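D-aminoacid aminotransferase-like PLP-dependent enzyme (Haemophilus somnus, PDB 3CEB) probably acts as a pyridoxal-phosphate-dependent lyase of the class IV aminotransferase family, putatively cleaving 4-amino-4-deoxychorismate. Local coordinates at residues 54-59 against 64-69; 136-141 against 151-156. All blocks are in the same frame, centred on the assembly; numbering follows the deposited sequence.

Contact 1. Residues 54-59 against 64-69; sequences TALFTH and IRCRID. With SO4 (sulfate ion), chain D.
L56 spreads its two methyls over I64 and C66, two residues apart on the side of strand 63-70 that faces the turn, and this small apolar cluster is the tight part of the contact. CD2 of L56 sits 3.9 Å from CD1 of I64, while CD1 of L56 lies 3.7 Å from SG of C66. The fork can serve both partners because CG is turned anti to the carbonyl carbon (chi1 -72°), which brings it to the strand. I64 also rests its CD1 methyl against the backbone, 3.5 Å from O of L56. C66 is buried and continues inward onto L77 and I13 of the flanking strands, and I50 of helix 46-51 backs L56.

The loose, solvent-exposed end is H59. Its ND1 donates a nearly straight hydrogen bond (171°) to O4 of a sulfate, 2.9 Å away, with the sulfur in the plane of the ring at its edge. One face of the imidazole is covered by CG2 of T58, 3.6 Å above the plane. The backbone N of R60 and of E61 also bind the sulfate, which probably came from the crystallisation liquor.

No hydrogen bond crosses between 54-59 and 64-69. Apolar contact of a partly exposed leucine and isoleucine with a buried cysteine therefore holds the short 3-10 turn 54-56, which follows helix 46-51, on the first half of an inner strand of the antiparallel sheet, whereas the anion is gripped by N-H donors of the connecting loop, a polar chemistry quite separate from the apolar one.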
loop_
_atom_site.group_PDB
_atom_site.type_symbol
_atom_site.label_atom_id
_atom_site.label_comp_id
_atom_site.label_asym_id
_atom_site.label_seq_id
_atom_site.Cartn_x
_atom_site.Cartn_y
_atom_site.Cartn_z
ATOM N N THR A 54 -24.057 2.251 2.047
ATOM C CA THR A 54 -24.609 1.823 0.780
ATOM C C THR A 54 -24.474 2.921 -0.300
ATOM O O THR A 54 -24.434 2.603 -1.502
ATOM C CB THR A 54 -26.055 1.311 0.932
ATOM O OG1 THR A 54 -26.893 2.359 1.429
ATOM C CG2 THR A 54 -26.136 0.110 1.903
ATOM N N ALA A 55 -24.355 4.194 0.101
ATOM C CA ALA A 55 -24.208 5.292 -0.894
ATOM C C ALA A 55 -22.903 5.138 -1.698
ATOM O O ALA A 55 -22.716 5.708 -2.750
ATOM C CB ALA A 55 -24.265 6.664 -0.236
ATOM N N LEU A 56 -21.978 4.357 -1.170
ATOM C CA LEU A 56 -20.705 4.170 -1.869
ATOM C C LEU A 56 -20.922 3.382 -3.167
ATOM O O LEU A 56 -20.087 3.398 -4.036
ATOM C CB LEU A 56 -19.690 3.413 -1.018
ATOM C CG LEU A 56 -19.064 4.114 0.173
ATOM C CD1 LEU A 56 -18.155 3.146 0.889
ATOM C CD2 LEU A 56 -18.291 5.347 -0.246
ATOM N N PHE A 57 -22.046 2.721 -3.302
ATOM C CA PHE A 57 -22.238 1.813 -4.423
ATOM C C PHE A 57 -23.346 2.204 -5.339
ATOM O O PHE A 57 -23.678 1.462 -6.206
ATOM C CB PHE A 57 -22.514 0.408 -3.906
ATOM C CG PHE A 57 -21.546 0.002 -2.853
ATOM C CD1 PHE A 57 -20.256 -0.278 -3.175
ATOM C CD2 PHE A 57 -21.910 -0.049 -1.544
ATOM C CE1 PHE A 57 -19.346 -0.598 -2.212
ATOM C CE2 PHE A 57 -20.988 -0.393 -0.555
ATOM C CZ PHE A 57 -19.719 -0.659 -0.902
ATOM N N THR A 58 -23.919 3.371 -5.140
ATOM C CA THR A 58 -24.985 3.818 -5.993
ATOM C C THR A 58 -24.542 3.893 -7.454
ATOM O O THR A 58 -25.333 3.664 -8.363
ATOM C CB THR A 58 -25.501 5.177 -5.541
ATOM O OG1 THR A 58 -26.199 4.999 -4.305
ATOM C CG2 THR A 58 -26.453 5.778 -6.597
ATOM N N HIS A 59 -23.268 4.195 -7.674
ATOM C CA HIS A 59 -22.775 4.390 -9.037
ATOM C C HIS A 59 -21.627 3.437 -9.381
ATOM O O HIS A 59 -20.774 3.170 -8.534
ATOM C CB HIS A 59 -22.325 5.838 -9.224
ATOM C CG HIS A 59 -23.431 6.844 -9.092
ATOM N ND1 HIS A 59 -24.431 6.988 -10.036
ATOM C CD2 HIS A 59 -23.673 7.776 -8.136
ATOM C CE1 HIS A 59 -25.250 7.955 -9.659
ATOM N NE2 HIS A 59 -24.805 8.456 -8.515
ATOM N N ILE A 64 -13.543 5.560 -5.640
ATOM C CA ILE A 64 -13.661 6.128 -4.309
ATOM C C ILE A 64 -12.553 5.563 -3.450
ATOM O O ILE A 64 -12.242 4.377 -3.527
ATOM C CB ILE A 64 -15.052 5.810 -3.651
ATOM C CG1 ILE A 64 -16.214 6.333 -4.543
ATOM C CG2 ILE A 64 -15.142 6.434 -2.266
ATOM C CD1 ILE A 64 -17.675 5.988 -3.993
ATOM N N ARG A 65 -11.956 6.417 -2.639
ATOM C CA ARG A 65 -10.926 6.005 -1.726
ATOM C C ARG A 65 -11.508 6.021 -0.327
ATOM O O ARG A 65 -12.000 7.031 0.146
ATOM C CB ARG A 65 -9.763 6.962 -1.808
ATOM C CG ARG A 65 -8.679 6.739 -0.761
ATOM C CD ARG A 65 -7.377 7.452 -1.135
ATOM N NE ARG A 65 -7.566 8.887 -1.152
ATOM C CZ ARG A 65 -7.473 9.638 -0.062
ATOM N NH1 ARG A 65 -7.137 9.064 1.075
ATOM N NH2 ARG A 65 -7.685 10.960 -0.095
ATOM N N CYS A 66 -11.520 4.860 0.302
ATOM C CA CYS A 66 -11.989 4.743 1.682
ATOM C C CYS A 66 -10.824 4.445 2.584
ATOM O O CYS A 66 -10.097 3.480 2.378
ATOM C CB CYS A 66 -12.987 3.605 1.862
ATOM S SG CYS A 66 -14.495 3.759 0.928
ATOM N N ARG A 67 -10.662 5.287 3.581
ATOM C CA ARG A 67 -9.613 5.127 4.529
ATOM C C ARG A 67 -10.205 4.802 5.884
ATOM O O ARG A 67 -11.098 5.527 6.378
ATOM C CB ARG A 67 -8.863 6.429 4.622
ATOM C CG ARG A 67 -7.607 6.327 5.436
ATOM C CD ARG A 67 -6.971 7.709 5.574
ATOM N NE ARG A 67 -6.047 7.750 6.701
ATOM C CZ ARG A 67 -4.766 8.042 6.576
ATOM N NH1 ARG A 67 -4.274 8.335 5.383
ATOM N NH2 ARG A 67 -3.985 8.094 7.633
ATOM N N ILE A 68 -9.723 3.710 6.483
ATOM C CA ILE A 68 -10.129 3.368 7.808
ATOM C C ILE A 68 -8.931 3.475 8.733
ATOM O O ILE A 68 -8.015 2.669 8.646
ATOM C CB ILE A 68 -10.702 1.957 7.912
ATOM C CG1 ILE A 68 -11.943 1.802 7.016
ATOM C CG2 ILE A 68 -11.072 1.673 9.389
ATOM C CD1 ILE A 68 -12.517 0.353 6.944
ATOM N N ASP A 69 -8.925 4.492 9.597
ATOM C CA ASP A 69 -7.892 4.597 10.594
ATOM C C ASP A 69 -8.395 3.839 11.826
ATOM O O ASP A 69 -9.569 3.936 12.173
ATOM C CB ASP A 69 -7.624 6.047 10.963
ATOM C CG ASP A 69 -6.863 6.813 9.894
ATOM O OD1 ASP A 69 -7.443 7.185 8.849
ATOM O OD2 ASP A 69 -5.666 7.091 10.137
HETATM S S SO4 D . -23.409 4.866 -12.853
HETATM O O1 SO4 D . -23.638 3.509 -12.341
HETATM O O2 SO4 D . -23.064 4.795 -14.273
HETATM O O3 SO4 D . -22.264 5.547 -12.232
HETATM O O4 SO4 D . -24.616 5.657 -12.624
#

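Contact 2. Residues 136-141 against 151-156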
loop_
_atom_site.group_PDB
_atom_site.type_symbol
_atom_site.label_atom_id
_atom_site.label_comp_id
_atom_site.label_asym_id
_atom_site.label_seq_id
_atom_site.Cartn_x
_atom_site.Cartn_y
_atom_site.Cartn_z
ATOM N N ILE A 136 4.259 5.723 -1.242
ATOM C CA ILE A 136 2.821 5.381 -1.089
ATOM C C ILE A 136 2.465 3.957 -1.522
ATOM O O ILE A 136 1.320 3.558 -1.435
ATOM C CB ILE A 136 1.865 6.350 -1.842
ATOM C CG1 ILE A 136 2.060 6.196 -3.343
ATOM C CG2 ILE A 136 2.032 7.798 -1.393
ATOM C CD1 ILE A 136 1.193 7.182 -4.193
ATOM N N GLY A 137 3.420 3.173 -2.001
ATOM C CA GLY A 137 3.079 1.832 -2.469
ATOM C C GLY A 137 4.284 0.955 -2.684
ATOM O O GLY A 137 5.426 1.339 -2.367
ATOM N N ASN A 138 4.032 -0.250 -3.166
ATOM C CA ASN A 138 5.106 -1.126 -3.527
ATOM C C ASN A 138 5.551 -0.835 -4.982
ATOM O O ASN A 138 4.924 -0.068 -5.709
ATOM C CB ASN A 138 4.696 -2.601 -3.367
ATOM C CG ASN A 138 4.355 -2.966 -1.937
ATOM O OD1 ASN A 138 3.216 -3.349 -1.641
ATOM N ND2 ASN A 138 5.328 -2.839 -1.033
ATOM N N LEU A 139 6.616 -1.509 -5.417
ATOM C CA LEU A 139 7.124 -1.318 -6.768
ATOM C C LEU A 139 7.225 -2.621 -7.562
ATOM O O LEU A 139 7.419 -3.702 -7.002
ATOM C CB LEU A 139 8.471 -0.582 -6.728
ATOM C CG LEU A 139 8.497 0.850 -6.194
ATOM C CD1 LEU A 139 9.921 1.222 -5.905
ATOM C CD2 LEU A 139 7.812 1.895 -7.096
ATOM N N ILE A 140 7.038 -2.478 -8.879
ATOM C CA ILE A 140 7.134 -3.578 -9.828
ATOM C C ILE A 140 8.022 -3.144 -10.985
ATOM O O ILE A 140 8.063 -1.980 -11.362
ATOM C CB ILE A 140 5.744 -4.088 -10.328
ATOM C CG1 ILE A 140 4.973 -3.020 -11.110
ATOM C CG2 ILE A 140 4.895 -4.550 -9.167
ATOM C CD1 ILE A 140 3.679 -3.553 -11.784
ATOM N N PHE A 141 8.742 -4.103 -11.528
ATOM C CA PHE A 141 9.759 -3.847 -12.523
ATOM C C PHE A 141 9.586 -4.800 -13.671
ATOM O O PHE A 141 9.405 -5.981 -13.476
ATOM C CB PHE A 141 11.121 -4.049 -11.869
ATOM C CG PHE A 141 11.365 -3.122 -10.701
ATOM C CD1 PHE A 141 10.983 -3.471 -9.424
ATOM C CD2 PHE A 141 11.950 -1.872 -10.891
ATOM C CE1 PHE A 141 11.172 -2.583 -8.352
ATOM C CE2 PHE A 141 12.163 -0.990 -9.832
ATOM C CZ PHE A 141 11.757 -1.339 -8.560
ATOM N N ASP A 151 11.194 -9.124 -3.032
ATOM C CA ASP A 151 10.711 -10.083 -2.030
ATOM C C ASP A 151 10.758 -9.490 -0.626
ATOM O O ASP A 151 10.048 -9.984 0.221
ATOM C CB ASP A 151 11.368 -11.502 -2.085
ATOM C CG ASP A 151 12.831 -11.495 -1.717
ATOM O OD1 ASP A 151 13.396 -10.375 -1.647
ATOM O OD2 ASP A 151 13.425 -12.587 -1.522
ATOM N N LYS A 152 11.535 -8.419 -0.398
ATOM C CA LYS A 152 11.571 -7.725 0.944
ATOM C C LYS A 152 11.157 -6.278 0.950
ATOM O O LYS A 152 11.983 -5.401 1.108
ATOM C CB LYS A 152 12.969 -7.716 1.535
ATOM C CG LYS A 152 13.124 -8.665 2.687
ATOM C CD LYS A 152 12.308 -9.966 2.456
ATOM C CE LYS A 152 12.429 -10.925 3.651
ATOM N NZ LYS A 152 11.469 -12.052 3.528
ATOM N N PRO A 153 9.874 -6.014 0.805
ATOM C CA PRO A 153 9.432 -4.632 0.736
ATOM C C PRO A 153 9.401 -4.017 2.135
ATOM O O PRO A 153 9.602 -4.729 3.107
ATOM C CB PRO A 153 8.023 -4.777 0.218
ATOM C CG PRO A 153 7.565 -6.091 0.902
ATOM C CD PRO A 153 8.760 -6.977 0.883
ATOM N N LEU A 154 9.148 -2.724 2.260
ATOM C CA LEU A 154 9.015 -2.169 3.597
ATOM C C LEU A 154 7.695 -2.716 4.110
ATOM O O LEU A 154 7.632 -3.284 5.182
ATOM C CB LEU A 154 8.964 -0.648 3.587
ATOM C CG LEU A 154 10.172 0.066 3.013
ATOM C CD1 LEU A 154 10.025 1.601 3.090
ATOM C CD2 LEU A 154 11.452 -0.458 3.730
ATOM N N LEU A 155 6.630 -2.504 3.333
ATOM C CA LEU A 155 5.283 -2.970 3.719
ATOM C C LEU A 155 4.750 -4.016 2.747
ATOM O O LEU A 155 4.855 -3.846 1.544
ATOM C CB LEU A 155 4.274 -1.795 3.758
ATOM C CG LEU A 155 2.843 -2.098 4.285
ATOM C CD1 LEU A 155 2.843 -2.644 5.710
ATOM C CD2 LEU A 155 1.941 -0.877 4.205
ATOM N N GLU A 156 4.161 -5.080 3.259
ATOM C CA GLU A 156 3.501 -6.025 2.395
ATOM C C GLU A 156 2.130 -5.504 1.970
ATOM O O GLU A 156 1.106 -5.674 2.666
ATOM C CB GLU A 156 3.347 -7.358 3.093
ATOM C CG GLU A 156 4.647 -8.082 3.244
ATOM C CD GLU A 156 4.477 -9.372 3.961
ATOM O OE1 GLU A 156 3.343 -9.829 4.104
ATOM O OE2 GLU A 156 5.474 -9.945 4.381
#
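A single side-chain-to-backbone hydrogen bond makes this contact, between N138 at the start of strand 138-143 and the irregular loop that runs from strand 146-150 to helix 158-165. ND2 of N138 donates to O of L155 at 2.8 Å, with an N-H...O angle of 167°. The carbonyl oxygen lies close to the amide plane of the asparagine and receives the N-H almost head-on, at a C=O...N angle of 166°. CG of N138 stands anti to its own carbonyl carbon (chi1 -62°), which carries the amide out from the strand to meet the loop. P153 sits next to this bond, its CB 3.5 Å from ND2, and the two side chains cross at a slant. The other end of the amide, OD1, takes a weak hydrogen bond from N of G157, so both ends of a buried amide have loop partners and its rotation is probably fixed.

D133 braces the same loop, its carboxylate oxygens accepting from the backbone N of L154 and of L155. N138 itself pairs through its backbone with I188 of strand 185-188. L154 packs on I125 and R127, so just ahead of helix 158-165 the loop spans from the sheet of 138-143 to that of 122-127.

From the N terminus, the chain leaves helix 46-51, makes the turn of contact 1 and comes back at once as strand 63-70, closing a short loop of four residues between its segments. That strand lies inside the antiparallel sheet, between 7-14 and 75-82. Only after passing K103, which carries pyridoxal phosphate as an internal aldimine, does the chain reach contact 2, where N138 and the segment ahead of helix 158-165 close a loop that contains the hairpin of strands 138-143 and 146-150. The two loops follow in series, neither nesting nor crossing. The centres of contacts 1 and 2 are about 25 Å apart, and the contacts tie up different sheets of the fold.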